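PDB 2I5G: amidohydrolase from Pseudomonas aeruginosa, which probably acts as a metal-dependent dipeptidase that hydrolyses dipeptides. Local coordinates for residues S179-S184 against G206-T211. The protein carries 2 engineered substitutions. Numbering follows the deposited sequence.
Sequences SHCLPS and GFVGVT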
ATOM      1  N   SER A 179      17.448  -4.052 -12.809  1.00 16.46           N
ATOM      2  CA  SER A 179      17.390  -3.798 -14.246  1.00 12.14           C
ATOM      3  C   SER A 179      18.117  -2.539 -14.689  1.00  9.17           C
ATOM      4  O   SER A 179      18.729  -2.524 -15.754  1.00  7.55           O
ATOM      5  CB  SER A 179      15.930  -3.731 -14.717  1.00 13.35           C
ATOM      6  OG  SER A 179      15.246  -2.636 -14.134  1.00 13.84           O
ATOM      7  N   HIS A 180      18.054  -1.487 -13.879  1.00  7.57           N
ATOM      8  CA  HIS A 180      18.715  -0.238 -14.230  1.00  7.63           C
ATOM      9  C   HIS A 180      19.158   0.588 -13.024  1.00  8.71           C
ATOM     10  O   HIS A 180      18.341   1.204 -12.341  1.00  9.54           O
ATOM     11  CB  HIS A 180      17.801   0.606 -15.136  1.00  7.67           C
ATOM     12  CG  HIS A 180      16.487   0.981 -14.515  1.00  6.97           C
ATOM     13  ND1 HIS A 180      15.516   0.054 -14.197  1.00  7.98           N
ATOM     14  CD2 HIS A 180      15.977   2.188 -14.173  1.00  7.53           C
ATOM     15  CE1 HIS A 180      14.467   0.676 -13.686  1.00  7.19           C
ATOM     16  NE2 HIS A 180      14.720   1.971 -13.662  1.00  7.32           N
ATOM     17  N   CYS A 181      20.461   0.608 -12.763  1.00  1.69           N
ATOM     18  CA  CYS A 181      20.989   1.373 -11.639  1.00  1.74           C
ATOM     19  C   CYS A 181      22.457   1.732 -11.839  1.00  1.14           C
ATOM     20  O   CYS A 181      23.095   1.300 -12.792  1.00  1.14           O
ATOM     21  CB  CYS A 181      20.845   0.577 -10.349  1.00 24.38           C
ATOM     22  SG  CYS A 181      21.892  -0.878 -10.346  1.00 31.67           S
ATOM     23  N   LEU A 182      22.984   2.533 -10.925  1.00  8.80           N
ATOM     24  CA  LEU A 182      24.366   2.961 -10.993  1.00  7.62           C
ATOM     25  C   LEU A 182      25.018   2.859  -9.626  1.00  7.43           C
ATOM     26  O   LEU A 182      24.342   2.917  -8.602  1.00  7.58           O
ATOM     27  CB  LEU A 182      24.440   4.393 -11.510  1.00  9.30           C
ATOM     28  CG  LEU A 182      24.218   4.520 -13.015  1.00 11.16           C
ATOM     29  CD1 LEU A 182      24.161   5.991 -13.420  1.00 12.30           C
ATOM     30  CD2 LEU A 182      25.349   3.802 -13.735  1.00 11.86           C
ATOM     31  N   PRO A 183      26.353   2.715  -9.594  1.00  8.07           N
ATOM     32  CA  PRO A 183      27.116   2.595  -8.349  1.00  6.88           C
ATOM     33  C   PRO A 183      27.188   3.884  -7.543  1.00  8.12           C
ATOM     34  O   PRO A 183      27.536   4.938  -8.073  1.00  7.80           O
ATOM     35  CB  PRO A 183      28.481   2.152  -8.843  1.00  4.59           C
ATOM     36  CG  PRO A 183      28.615   2.936 -10.101  1.00  4.64           C
ATOM     37  CD  PRO A 183      27.263   2.746 -10.754  1.00  6.87           C
ATOM     38  N   SER A 184      26.859   3.801  -6.257  1.00 13.63           N
ATOM     39  CA  SER A 184      26.920   4.972  -5.396  1.00 14.60           C
ATOM     40  C   SER A 184      28.382   5.254  -5.044  1.00 17.35           C
ATOM     41  O   SER A 184      28.703   6.250  -4.400  1.00 17.80           O
ATOM     42  CB  SER A 184      26.093   4.744  -4.132  1.00 10.66           C
ATOM     43  OG  SER A 184      26.494   3.559  -3.482  1.00 13.25           O
ATOM     44  N   GLY A 206      22.241 -13.054  -8.296  1.00 15.68           N
ATOM     45  CA  GLY A 206      21.514 -11.948  -8.895  1.00 15.09           C
ATOM     46  C   GLY A 206      22.109 -11.389 -10.175  1.00 15.48           C
ATOM     47  O   GLY A 206      23.186 -11.804 -10.619  1.00 14.89           O
ATOM     48  N   PHE A 207      21.401 -10.434 -10.770  1.00 11.02           N
ATOM     49  CA  PHE A 207      21.833  -9.813 -12.014  1.00  9.27           C
ATOM     50  C   PHE A 207      21.783  -8.302 -11.853  1.00  8.25           C
ATOM     51  O   PHE A 207      21.002  -7.786 -11.054  1.00 10.39           O
ATOM     52  CB  PHE A 207      20.900 -10.245 -13.149  1.00  9.91           C
ATOM     53  CG  PHE A 207      21.367  -9.828 -14.510  1.00 10.41           C
ATOM     54  CD1 PHE A 207      22.444 -10.468 -15.116  1.00 11.03           C
ATOM     55  CD2 PHE A 207      20.757  -8.768 -15.172  1.00 10.79           C
ATOM     56  CE1 PHE A 207      22.906 -10.054 -16.361  1.00 12.73           C
ATOM     57  CE2 PHE A 207      21.211  -8.348 -16.414  1.00 11.92           C
ATOM     58  CZ  PHE A 207      22.285  -8.987 -17.010  1.00 12.86           C
ATOM     59  N   VAL A 208      22.611  -7.589 -12.606  1.00  6.09           N
ATOM     60  CA  VAL A 208      22.635  -6.131 -12.518  1.00  5.49           C
ATOM     61  C   VAL A 208      22.776  -5.439 -13.866  1.00  5.75           C
ATOM     62  O   VAL A 208      23.786  -5.596 -14.548  1.00  5.33           O
ATOM     63  CB  VAL A 208      23.797  -5.632 -11.640  1.00  9.16           C
ATOM     64  CG1 VAL A 208      23.866  -4.101 -11.695  1.00  7.72           C
ATOM     65  CG2 VAL A 208      23.624  -6.132 -10.207  1.00  8.53           C
ATOM     66  N   GLY A 209      21.759  -4.670 -14.240  1.00 14.26           N
ATOM     67  CA  GLY A 209      21.805  -3.930 -15.488  1.00 13.31           C
ATOM     68  C   GLY A 209      22.224  -2.501 -15.164  1.00 14.30           C
ATOM     69  O   GLY A 209      21.540  -1.806 -14.405  1.00 13.65           O
ATOM     70  N   VAL A 210      23.352  -2.061 -15.719  1.00 10.75           N
ATOM     71  CA  VAL A 210      23.851  -0.713 -15.469  1.00 10.86           C
ATOM     72  C   VAL A 210      23.130   0.290 -16.354  1.00 13.30           C
ATOM     73  O   VAL A 210      22.965   0.065 -17.552  1.00 12.38           O
ATOM     74  CB  VAL A 210      25.362  -0.617 -15.734  1.00  2.48           C
ATOM     75  CG1 VAL A 210      25.879   0.735 -15.304  1.00  1.15           C
ATOM     76  CG2 VAL A 210      26.089  -1.718 -14.989  1.00  2.07           C
ATOM     77  N   THR A 211      22.700   1.395 -15.751  1.00 17.98           N
ATOM     78  CA  THR A 211      21.978   2.443 -16.466  1.00 20.18           C
ATOM     79  C   THR A 211      22.871   3.643 -16.779  1.00 21.96           C
ATOM     80  O   THR A 211      24.025   3.696 -16.355  1.00 21.16           O
ATOM     81  CB  THR A 211      20.765   2.933 -15.648  1.00 22.96           C
ATOM     82  OG1 THR A 211      19.955   3.786 -16.465  1.00 24.37           O
ATOM     83  CG2 THR A 211      21.226   3.709 -14.413  1.00 21.46           C
TER
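C181 and T211 join by their backbones where strands 177-181 and 207-210 run side by side, two parallel neighbours of the TIM-barrel fold linked by a right-handed beta-alpha-beta crossover through helix 195-203. C181 N donates to G209 O at 3.1 Å, while T211 N returns a bond of 3.0 Å to C181 O. C181 and V210 thus form a parallel bridge whose side chains diverge. The first chain turns a corner at S179 and H180.

SG of C181, lying between its own N and carbonyl carbon (chi1 67°), points across to V208 CG1, 4.0 Å away; a small apolar side chain suits this buried spot. L182 and V210 are branched apolar side chains, fit to fill a buried place with methyl groups. L182 lies roughly at right angles to V210 and T211, its CD2 touching V210 CG1 at 3.5 Å. G209, having no side chain, lets S179 O come up to its backbone in a C-H...O contact, G209 CA to S179 O 3.4 Å. T211 is two-sided, pairing a methyl with a hydroxyl: its CB rests on CB of H180, its CG2 meets CG of L182, and OG1, anti to the backbone N (chi1 -170°), bonds to T248 O in the loop after the next strand.

Farther out, helix 225-239 packs on this pair of strands, with I232 against V210 and A231 against L182. An imidazole suits position 180 because it offers two nitrogens, and both are hydrogen-bonded. The H180 ring meets that of H159, and H180 NE2 is hydrogen-bonded to H159 NE2. The imidazole is also held at its other nitrogen, ND1, by S179 OG at 2.7 Å.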